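PDB 5O4J: HcgC from Methanococcus maripaludis S2, which probably catalyses the S-adenosylmethionine-dependent C-methylation of a pyridinol precursor in the biosynthesis of the iron-guanylylpyridinol cofactor of [Fe]-hydrogenase. Local coordinates for residues Glu7-Thr12 / Ser233-Val238; Leu199-Asn204 / Ser228-Ser233; Met186-Glu191 / Ser247-Arg252. All coordinates share one frame; numbering follows the deposited sequence.

Contact 1 (Glu7-Thr12 / Ser233-Val238); sequences ESVKTT and SSIDHV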
loop_
_atom_site.group_PDB
_atom_site.type_symbol
_atom_site.label_atom_id
_atom_site.label_comp_id
_atom_site.label_asym_id
_atom_site.label_seq_id
_atom_site.Cartn_x
_atom_site.Cartn_y
_atom_site.Cartn_z
ATOM N N GLU A 7 -9.907 -30.058 6.598
ATOM C CA GLU A 7 -8.976 -30.448 5.550
ATOM C C GLU A 7 -9.191 -29.681 4.253
ATOM O O GLU A 7 -8.421 -29.875 3.306
ATOM C CB GLU A 7 -9.070 -31.956 5.299
ATOM C CG GLU A 7 -8.529 -32.773 6.455
ATOM C CD GLU A 7 -8.500 -34.259 6.166
ATOM O OE1 GLU A 7 -7.962 -35.009 7.005
ATOM O OE2 GLU A 7 -9.001 -34.671 5.099
ATOM N N SER A 8 -10.194 -28.802 4.189
ATOM C CA SER A 8 -10.372 -27.948 3.023
ATOM C C SER A 8 -9.410 -26.773 3.002
ATOM O O SER A 8 -9.319 -26.098 1.975
ATOM C CB SER A 8 -11.796 -27.401 2.956
ATOM O OG SER A 8 -12.717 -28.442 2.697
ATOM N N VAL A 9 -8.722 -26.492 4.106
ATOM C CA VAL A 9 -7.839 -25.340 4.188
ATOM C C VAL A 9 -6.463 -25.800 4.640
ATOM O O VAL A 9 -6.337 -26.679 5.503
ATOM C CB VAL A 9 -8.414 -24.268 5.136
ATOM C CG1 VAL A 9 -7.514 -23.050 5.152
ATOM C CG2 VAL A 9 -9.806 -23.874 4.684
ATOM N N LYS A 10 -5.431 -25.201 4.056
ATOM C CA LYS A 10 -4.052 -25.546 4.352
ATOM C C LYS A 10 -3.447 -24.491 5.261
ATOM O O LYS A 10 -3.755 -23.306 5.144
ATOM C CB LYS A 10 -3.214 -25.626 3.073
ATOM C CG LYS A 10 -3.737 -26.609 2.034
ATOM C CD LYS A 10 -2.981 -26.466 0.716
ATOM C CE LYS A 10 -3.604 -27.325 -0.370
ATOM N NZ LYS A 10 -3.578 -28.768 -0.033
ATOM N N THR A 11 -2.565 -24.932 6.152
ATOM C CA THR A 11 -1.754 -24.039 6.970
ATOM C C THR A 11 -0.299 -24.251 6.597
ATOM O O THR A 11 0.216 -25.366 6.709
ATOM C CB THR A 11 -1.957 -24.300 8.460
ATOM O OG1 THR A 11 -3.330 -24.086 8.792
ATOM C CG2 THR A 11 -1.056 -23.369 9.288
ATOM N N THR A 12 0.364 -23.178 6.187
ATOM C CA THR A 12 1.739 -23.237 5.712
ATOM C C THR A 12 2.588 -22.307 6.567
ATOM O O THR A 12 2.316 -21.109 6.639
ATOM C CB THR A 12 1.814 -22.832 4.241
ATOM O OG1 THR A 12 0.899 -23.637 3.485
ATOM C CG2 THR A 12 3.239 -23.028 3.701
ATOM N N SER A 233 -2.783 -19.166 5.851
ATOM C CA SER A 233 -3.978 -19.990 5.694
ATOM C C SER A 233 -4.470 -19.835 4.257
ATOM O O SER A 233 -4.705 -18.710 3.797
ATOM C CB SER A 233 -5.057 -19.571 6.695
ATOM O OG SER A 233 -6.234 -20.354 6.561
ATOM N N SER A 234 -4.591 -20.949 3.532
ATOM C CA SER A 234 -4.954 -20.887 2.122
ATOM C C SER A 234 -5.668 -22.166 1.689
ATOM O O SER A 234 -5.545 -23.222 2.316
ATOM C CB SER A 234 -3.716 -20.667 1.243
ATOM O OG SER A 234 -2.849 -21.786 1.290
ATOM N N ILE A 235 -6.390 -22.068 0.570
ATOM C CA ILE A 235 -7.017 -23.256 0.002
ATOM C C ILE A 235 -5.996 -24.083 -0.756
ATOM O O ILE A 235 -6.002 -25.315 -0.682
ATOM C CB ILE A 235 -8.186 -22.874 -0.922
ATOM C CG1 ILE A 235 -9.156 -21.907 -0.237
ATOM C CG2 ILE A 235 -8.912 -24.138 -1.418
ATOM C CD1 ILE A 235 -9.770 -22.425 1.039
ATOM N N ASP A 236 -5.124 -23.420 -1.509
ATOM C CA ASP A 236 -4.169 -24.062 -2.395
ATOM C C ASP A 236 -2.750 -23.900 -1.870
ATOM O O ASP A 236 -2.473 -23.115 -0.958
ATOM C CB ASP A 236 -4.289 -23.490 -3.810
ATOM C CG ASP A 236 -5.656 -23.733 -4.418
ATOM O OD1 ASP A 236 -6.277 -24.768 -4.093
ATOM O OD2 ASP A 236 -6.110 -22.894 -5.218
ATOM N N HIS A 237 -1.837 -24.648 -2.479
ATOM C CA HIS A 237 -0.444 -24.588 -2.070
ATOM C C HIS A 237 0.130 -23.208 -2.354
ATOM O O HIS A 237 -0.022 -22.671 -3.456
ATOM C CB HIS A 237 0.370 -25.662 -2.790
ATOM C CG HIS A 237 -0.008 -27.055 -2.400
ATOM N ND1 HIS A 237 0.507 -27.683 -1.287
ATOM C CD2 HIS A 237 -0.836 -27.950 -2.990
ATOM C CE1 HIS A 237 -0.006 -28.898 -1.194
ATOM N NE2 HIS A 237 -0.820 -29.086 -2.217
ATOM N N VAL A 238 0.817 -22.655 -1.355
ATOM C CA VAL A 238 1.496 -21.367 -1.469
ATOM C C VAL A 238 2.931 -21.438 -0.980
ATOM O O VAL A 238 3.642 -20.435 -1.027
ATOM C CB VAL A 238 0.721 -20.267 -0.710
ATOM C CG1 VAL A 238 -0.623 -20.000 -1.380
ATOM C CG2 VAL A 238 0.513 -20.647 0.753
HETATM O O HOH W 1 -1.314 -22.361 3.594
HETATM O O HOH W 2 -5.611 -22.481 8.074
HETATM O O HOH W 3 1.253 -24.353 0.923
#
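Lys-10 and Ser-234 form the hydrogen-bonded pair of two antiparallel strands. Lys-10 N donates to Ser-234 O at 2.6 Å, nearly straight at hydrogen (167°), and Ser-234 N returns a bond to Lys-10 O. Beside them Thr-11 and Ser-233 make a non-hydrogen-bonded pair, where the CA-H of Ser-233 adds a contact to Lys-10 O.

Ordered waters complete the polar network. One donates to Ser-234 OG, joins Thr-12 OG1 at 2.6 Å and reaches Lys-10 O weakly, thus bridging the strands on the face of Lys-10 and Ser-234. A second links Thr-11 OG1 with Ser-233 OG on the other face, and a third carries Thr-12 OG1 to the backbone N of Val-238, just before a helix. Ser-234 OG is itself a donor to Asp-236 O (2.6 Å), tying down the turn that follows the strand.

The lysine side chain carries much of the contact. It runs over the carbonyl of Ile-235, with Lys-10 CE 3.1 Å from Ile-235 O. The same CE sits above the centre of the His-237 ring in a CH-pi contact, 3.8 Å from the centroid and 13° off the normal. A bend at chi4 (-61°) brings Lys-10 NZ over the same face, 3.5 Å from His-237 NE2.

At the loop end Val-9 CG2 meets Ile-235 CD1 at 3.9 Å, the apolar pair of the contact. The other methyl, Val-9 CG1, is anti to the backbone N and lies 3.3 Å from Ser-233 OG. Ile-115 of the second subunit also packs on Val-9. The arrangement is an antiparallel pairing of inner strands in a four-stranded sheet, whose loop end brings Val-9 to the pyridinol pocket at the subunit interface.

Contact 2 (Leu199-Asn204 / Ser228-Ser233); sequences LYTIPN and SAITVS. With 9KH (6-carboxy methyl-4-hydroxy-2-pyridinol), chain K.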
loop_
_atom_site.group_PDB
_atom_site.type_symbol
_atom_site.label_atom_id
_atom_site.label_comp_id
_atom_site.label_asym_id
_atom_site.label_seq_id
_atom_site.Cartn_x
_atom_site.Cartn_y
_atom_site.Cartn_z
ATOM N N LEU A 199 -6.447 -17.091 2.550
ATOM C CA LEU A 199 -7.487 -16.523 3.405
ATOM C C LEU A 199 -6.929 -15.404 4.272
ATOM O O LEU A 199 -7.497 -14.311 4.342
ATOM C CB LEU A 199 -8.071 -17.609 4.300
ATOM C CG LEU A 199 -8.938 -18.692 3.663
ATOM C CD1 LEU A 199 -8.135 -19.547 2.708
ATOM C CD2 LEU A 199 -9.540 -19.579 4.744
ATOM N N TYR A 200 -5.845 -15.679 4.983
ATOM C CA TYR A 200 -5.198 -14.636 5.770
ATOM C C TYR A 200 -3.752 -15.035 5.991
ATOM O O TYR A 200 -3.371 -16.191 5.790
ATOM C CB TYR A 200 -5.929 -14.383 7.097
ATOM C CG TYR A 200 -5.922 -15.524 8.106
ATOM C CD1 TYR A 200 -4.849 -15.709 8.973
ATOM C CD2 TYR A 200 -6.993 -16.389 8.207
ATOM C CE1 TYR A 200 -4.839 -16.744 9.905
ATOM C CE2 TYR A 200 -6.995 -17.432 9.134
ATOM C CZ TYR A 200 -5.919 -17.596 9.979
ATOM O OH TYR A 200 -5.915 -18.607 10.904
ATOM N N THR A 201 -2.949 -14.044 6.387
ATOM C CA THR A 201 -1.495 -14.152 6.450
ATOM C C THR A 201 -1.018 -13.588 7.779
ATOM O O THR A 201 -1.257 -12.413 8.080
ATOM C CB THR A 201 -0.836 -13.403 5.286
ATOM O OG1 THR A 201 -1.360 -13.875 4.041
ATOM C CG2 THR A 201 0.682 -13.605 5.291
ATOM N N ILE A 202 -0.331 -14.415 8.558
ATOM C CA ILE A 202 0.085 -14.073 9.915
ATOM C C ILE A 202 1.569 -13.731 9.900
ATOM O O ILE A 202 2.389 -14.621 9.621
ATOM C CB ILE A 202 -0.178 -15.223 10.897
ATOM C CG1 ILE A 202 -1.673 -15.517 11.013
ATOM C CG2 ILE A 202 0.465 -14.935 12.252
ATOM C CD1 ILE A 202 -2.485 -14.429 11.686
ATOM N N PRO A 203 1.961 -12.513 10.274
ATOM C CA PRO A 203 3.362 -12.271 10.631
ATOM C C PRO A 203 3.591 -12.735 12.059
ATOM O O PRO A 203 2.884 -12.314 12.976
ATOM C CB PRO A 203 3.506 -10.757 10.501
ATOM C CG PRO A 203 2.129 -10.224 10.829
ATOM C CD PRO A 203 1.130 -11.315 10.493
ATOM N N ASN A 204 4.556 -13.628 12.245
ATOM C CA ASN A 204 4.813 -14.183 13.572
ATOM C C ASN A 204 5.717 -13.231 14.345
ATOM O O ASN A 204 6.867 -13.530 14.675
ATOM C CB ASN A 204 5.400 -15.571 13.455
ATOM C CG ASN A 204 4.376 -16.560 13.000
ATOM O OD1 ASN A 204 3.284 -16.617 13.563
ATOM N ND2 ASN A 204 4.688 -17.311 11.946
ATOM N N SER A 228 9.107 -19.641 12.492
ATOM C CA SER A 228 8.767 -19.253 11.132
ATOM C C SER A 228 8.377 -17.782 11.098
ATOM O O SER A 228 7.613 -17.312 11.941
ATOM C CB SER A 228 7.594 -20.091 10.605
ATOM O OG SER A 228 7.942 -21.451 10.450
ATOM N N ALA A 229 8.881 -17.057 10.095
ATOM C CA ALA A 229 8.534 -15.644 9.980
ATOM C C ALA A 229 7.046 -15.456 9.703
ATOM O O ALA A 229 6.433 -14.509 10.207
ATOM C CB ALA A 229 9.368 -14.962 8.894
ATOM N N ILE A 230 6.450 -16.331 8.899
ATOM C CA ILE A 230 5.078 -16.150 8.431
ATOM C C ILE A 230 4.339 -17.475 8.447
ATOM O O ILE A 230 4.894 -18.515 8.090
ATOM C CB ILE A 230 5.039 -15.544 7.014
ATOM C CG1 ILE A 230 5.621 -14.128 7.055
ATOM C CG2 ILE A 230 3.608 -15.482 6.489
ATOM C CD1 ILE A 230 5.780 -13.459 5.708
ATOM N N THR A 231 3.069 -17.420 8.832
ATOM C CA THR A 231 2.147 -18.543 8.734
ATOM C C THR A 231 0.961 -18.128 7.872
ATOM O O THR A 231 0.407 -17.039 8.054
ATOM C CB THR A 231 1.693 -18.981 10.127
ATOM O OG1 THR A 231 2.842 -19.375 10.883
ATOM C CG2 THR A 231 0.709 -20.142 10.051
ATOM N N VAL A 232 0.598 -18.974 6.911
ATOM C CA VAL A 232 -0.428 -18.638 5.935
ATOM C C VAL A 232 -1.556 -19.654 6.007
ATOM O O VAL A 232 -1.312 -20.858 6.159
ATOM C CB VAL A 232 0.145 -18.587 4.504
ATOM C CG1 VAL A 232 -0.889 -17.975 3.575
ATOM C CG2 VAL A 232 1.445 -17.811 4.468
ATOM N N SER A 233 -2.783 -19.166 5.851
ATOM C CA SER A 233 -3.978 -19.990 5.694
ATOM C C SER A 233 -4.470 -19.835 4.257
ATOM O O SER A 233 -4.705 -18.710 3.797
ATOM C CB SER A 233 -5.057 -19.571 6.695
ATOM O OG SER A 233 -6.234 -20.354 6.561
HETATM C C2 9KH K . -13.867 -20.420 7.238
HETATM C C3 9KH K . -13.141 -19.257 7.430
HETATM C C4 9KH K . -11.800 -19.335 7.756
HETATM C C6 9KH K . -11.882 -21.679 7.701
HETATM O O1 9KH K . -15.186 -20.348 6.920
HETATM N N5 9KH K . -11.194 -20.528 7.881
HETATM C C7 9KH K . -13.235 -21.648 7.379
HETATM O O8 9KH K . -11.232 -22.863 7.840
HETATM C C9 9KH K . -13.809 -17.915 7.282
HETATM C C10 9KH K . -10.998 -18.074 7.957
HETATM C C12 9KH K . -11.269 -17.447 9.305
HETATM O O13 9KH K . -11.172 -16.211 9.364
HETATM O O14 9KH K . -11.547 -18.166 10.293
#
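Ser-233 is matched by both Leu-199 and Tyr-200, a classic beta bulge in the antiparallel pairing. Leu-199 N donates to Ser-233 O at 2.7 Å, and Tyr-200 N adds a weak bond to the same oxygen. The leucine CB and CD1 pack against that carbonyl, whereas CD2 turns to the pyridinol and lies 3.7 Å from its N5. With CG between the backbone N and the carbonyl carbon (chi1 66°), the Tyr-200 ring is laid over Ser-233, whose CB stands 3.9 Å from the centroid, over the face but offset toward the rim. Ile-202 CG1 and the pyridinol C10 lie at the ring edge; the phenol hydroxyl is hydrogen-bonded to Glu-209 of the second subunit.

On the other face, Thr-201 lies side by side with Val-232, and its CG2 meets Ile-230 CG2 at 3.7 Å; its hydroxyl bonds to Asn-193. Ile-202 and Thr-231 exchange two backbone bonds, and Ile-202 O also receives the CA-H of Ile-230. Pro-203, paired with Ile-230, packs on the helix 177-193.

At Asn-204 a side chain joins the backbone pairing. Its N donates to Ala-229 O, and ND2 has two acceptors: Thr-231 OG1 at 3.0 Å, in the amide plane and almost straight (174°), and Ser-228 O at 2.9 Å, approached from above the carbonyl plane. A leucine here would probably leave Thr-231 OG1 and Ser-228 O without this shared donor and lose the link to the start of strand 230-234. Hydrogen bonds from the backbone and side-chain amides of Asn-204 thus secure the far end of the pairing, whereas at the bulge Leu-199 CD2 and the Tyr-200 edge give the pocket an apolar border, hydrogen bonds to the pyridinol coming from Thr-179 and Ile-115 of the second subunit.

Contact 3 (Met186-Glu191 / Ser247-Arg252); sequences MDSCRE and SKNISR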
loop_
_atom_site.group_PDB
_atom_site.type_symbol
_atom_site.label_atom_id
_atom_site.label_comp_id
_atom_site.label_asym_id
_atom_site.label_seq_id
_atom_site.Cartn_x
_atom_site.Cartn_y
_atom_site.Cartn_z
ATOM N N MET A 186 6.480 -7.539 7.270
ATOM C CA MET A 186 5.208 -6.871 6.998
ATOM C C MET A 186 4.971 -6.705 5.501
ATOM O O MET A 186 3.870 -6.982 5.001
ATOM C CB MET A 186 5.177 -5.516 7.700
ATOM C CG MET A 186 5.130 -5.605 9.208
ATOM S SD MET A 186 3.647 -6.407 9.858
ATOM C CE MET A 186 2.465 -5.100 9.565
ATOM N N ASP A 187 5.990 -6.250 4.760
ATOM C CA ASP A 187 5.824 -6.101 3.321
ATOM C C ASP A 187 5.596 -7.463 2.665
ATOM O O ASP A 187 4.796 -7.588 1.735
ATOM C CB ASP A 187 7.043 -5.400 2.711
ATOM C CG ASP A 187 7.000 -3.883 2.883
ATOM O OD1 ASP A 187 5.941 -3.356 3.265
ATOM O OD2 ASP A 187 8.024 -3.213 2.617
ATOM N N SER A 188 6.269 -8.500 3.161
ATOM C CA SER A 188 6.055 -9.840 2.627
ATOM C C SER A 188 4.622 -10.298 2.854
ATOM O O SER A 188 3.988 -10.832 1.942
ATOM C CB SER A 188 7.040 -10.824 3.256
ATOM O OG SER A 188 8.374 -10.511 2.914
ATOM N N CYS A 189 4.094 -10.084 4.062
ATOM C CA CYS A 189 2.728 -10.491 4.374
ATOM C C CYS A 189 1.723 -9.848 3.435
ATOM O O CYS A 189 0.764 -10.493 3.003
ATOM C CB CYS A 189 2.388 -10.120 5.813
ATOM S SG CYS A 189 3.097 -11.218 6.997
ATOM N N ARG A 190 1.908 -8.570 3.131
ATOM C CA ARG A 190 0.922 -7.879 2.317
ATOM C C ARG A 190 0.893 -8.446 0.907
ATOM O O ARG A 190 -0.189 -8.612 0.329
ATOM C CB ARG A 190 1.207 -6.375 2.341
ATOM C CG ARG A 190 0.983 -5.811 3.756
ATOM C CD ARG A 190 0.961 -4.296 3.840
ATOM N NE ARG A 190 1.939 -3.802 4.811
ATOM C CZ ARG A 190 3.127 -3.284 4.502
ATOM N NH1 ARG A 190 3.508 -3.165 3.235
ATOM N NH2 ARG A 190 3.940 -2.872 5.468
ATOM N N GLU A 191 2.059 -8.829 0.369
ATOM C CA GLU A 191 2.096 -9.448 -0.954
ATOM C C GLU A 191 1.600 -10.891 -0.918
ATOM O O GLU A 191 0.894 -11.331 -1.834
ATOM C CB GLU A 191 3.517 -9.403 -1.524
ATOM C CG GLU A 191 3.578 -9.898 -2.953
ATOM C CD GLU A 191 4.963 -9.816 -3.585
ATOM O OE1 GLU A 191 5.880 -9.175 -3.019
ATOM O OE2 GLU A 191 5.113 -10.400 -4.674
ATOM N N SER A 247 12.223 -14.054 0.478
ATOM C CA SER A 247 13.598 -13.934 0.009
ATOM C C SER A 247 13.800 -12.654 -0.790
ATOM O O SER A 247 14.824 -11.980 -0.638
ATOM C CB SER A 247 13.977 -15.153 -0.830
ATOM O OG SER A 247 14.112 -16.292 0.001
ATOM N N LYS A 248 12.842 -12.310 -1.656
ATOM C CA LYS A 248 12.947 -11.072 -2.427
ATOM C C LYS A 248 13.015 -9.860 -1.512
ATOM O O LYS A 248 13.823 -8.946 -1.727
ATOM C CB LYS A 248 11.763 -10.958 -3.386
ATOM C CG LYS A 248 11.626 -9.616 -4.105
ATOM C CD LYS A 248 10.390 -9.607 -5.000
ATOM C CE LYS A 248 9.084 -9.579 -4.203
ATOM N NZ LYS A 248 7.900 -9.655 -5.106
ATOM N N ASN A 249 12.190 -9.836 -0.470
ATOM C CA ASN A 249 12.211 -8.685 0.422
ATOM C C ASN A 249 13.490 -8.630 1.245
ATOM O O ASN A 249 14.005 -7.539 1.510
ATOM C CB ASN A 249 10.972 -8.692 1.305
ATOM C CG ASN A 249 9.819 -8.001 0.642
ATOM O OD1 ASN A 249 9.909 -6.814 0.340
ATOM N ND2 ASN A 249 8.744 -8.724 0.392
ATOM N N ILE A 250 14.030 -9.787 1.643
ATOM C CA ILE A 250 15.335 -9.813 2.297
ATOM C C ILE A 250 16.404 -9.229 1.378
ATOM O O ILE A 250 17.272 -8.466 1.818
ATOM C CB ILE A 250 15.696 -11.247 2.727
ATOM C CG1 ILE A 250 14.727 -11.730 3.804
ATOM C CG2 ILE A 250 17.154 -11.307 3.235
ATOM C CD1 ILE A 250 14.722 -13.223 4.009
ATOM N N SER A 251 16.362 -9.575 0.087
ATOM C CA SER A 251 17.397 -9.118 -0.839
ATOM C C SER A 251 17.367 -7.611 -1.064
ATOM O O SER A 251 18.363 -7.046 -1.535
ATOM C CB SER A 251 17.271 -9.836 -2.191
ATOM O OG SER A 251 16.170 -9.345 -2.935
ATOM N N ARG A 252 16.265 -6.936 -0.724
ATOM C CA ARG A 252 16.222 -5.491 -0.925
ATOM C C ARG A 252 17.112 -4.751 0.063
ATOM O O ARG A 252 17.458 -3.585 -0.182
ATOM C CB ARG A 252 14.781 -4.990 -0.822
ATOM C CG ARG A 252 13.879 -5.509 -1.930
ATOM C CD ARG A 252 12.526 -4.820 -1.875
ATOM N NE ARG A 252 11.703 -5.114 -3.047
ATOM C CZ ARG A 252 11.884 -4.586 -4.252
ATOM N NH1 ARG A 252 11.067 -4.925 -5.244
ATOM N NH2 ARG A 252 12.878 -3.733 -4.476
HETATM O O HOH W 4 6.414 -7.683 -0.905
#
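This is a sparse, largely polar contact between two helices, 177-193 and 239-251, in which a surface salt bridge and a bridging water connect the two. The short segments run at 144° to one another with axes 9.6 Å apart, and their nearest CA atoms belong to Ser-188 and Asn-249. Lys-248 NZ meets the carboxylate of Glu-191 in a bidentate bridge, 2.9 Å from both OE1 and OE2, and each oxygen offers its syn lone pair. The glutamate chain is extended, with CG anti to the backbone N; the lysine, bent at chi3 (70°), crosses it at about a right angle.

Both helices lie next to each other on one face of the four-stranded antiparallel sheet, the face of Thr-201, Pro-203, Ile-230 and Val-232; this sheet is distinct from the seven-stranded mixed sheet of the protein.

Deeper in, Asn-249 ND2 gives Ser-188 OG a weak bond at 3.1 Å, bent to 125° at hydrogen; the serine hydroxyl is also bonded to Ile-184 O. A water 2.9 Å from Asn-249 ND2 accepts from it and donates to both Asp-187 O and Glu-191 OE1, so that OE1 is held by water and lysine together. Asp-187 OD2 is salt-bridged to Arg-167.

Overall arrangement
From the N terminus, residues 7-12 pair with 233-238, closing a loop of 220 residues in contact 1. Contact 2, closing a short, largely helical excursion between 199-204 and 228-233, is nested inside it. Contact 3 joins 186-191 to 247-252; it also encloses contact 2 but crosses contact 1, since their segments alternate. Contacts 1 and 2 share Ser-233 and set strand 230-234 between 10-13 and 198-203, with Thr-12 O probably hydrogen-bonded to Val-232 N. Contact 3 does not touch contact 1, yet Cys-189 packs against Thr-201, Pro-203 and Ile-230, seating its helix on the sheet. All three also adjoin the second subunit.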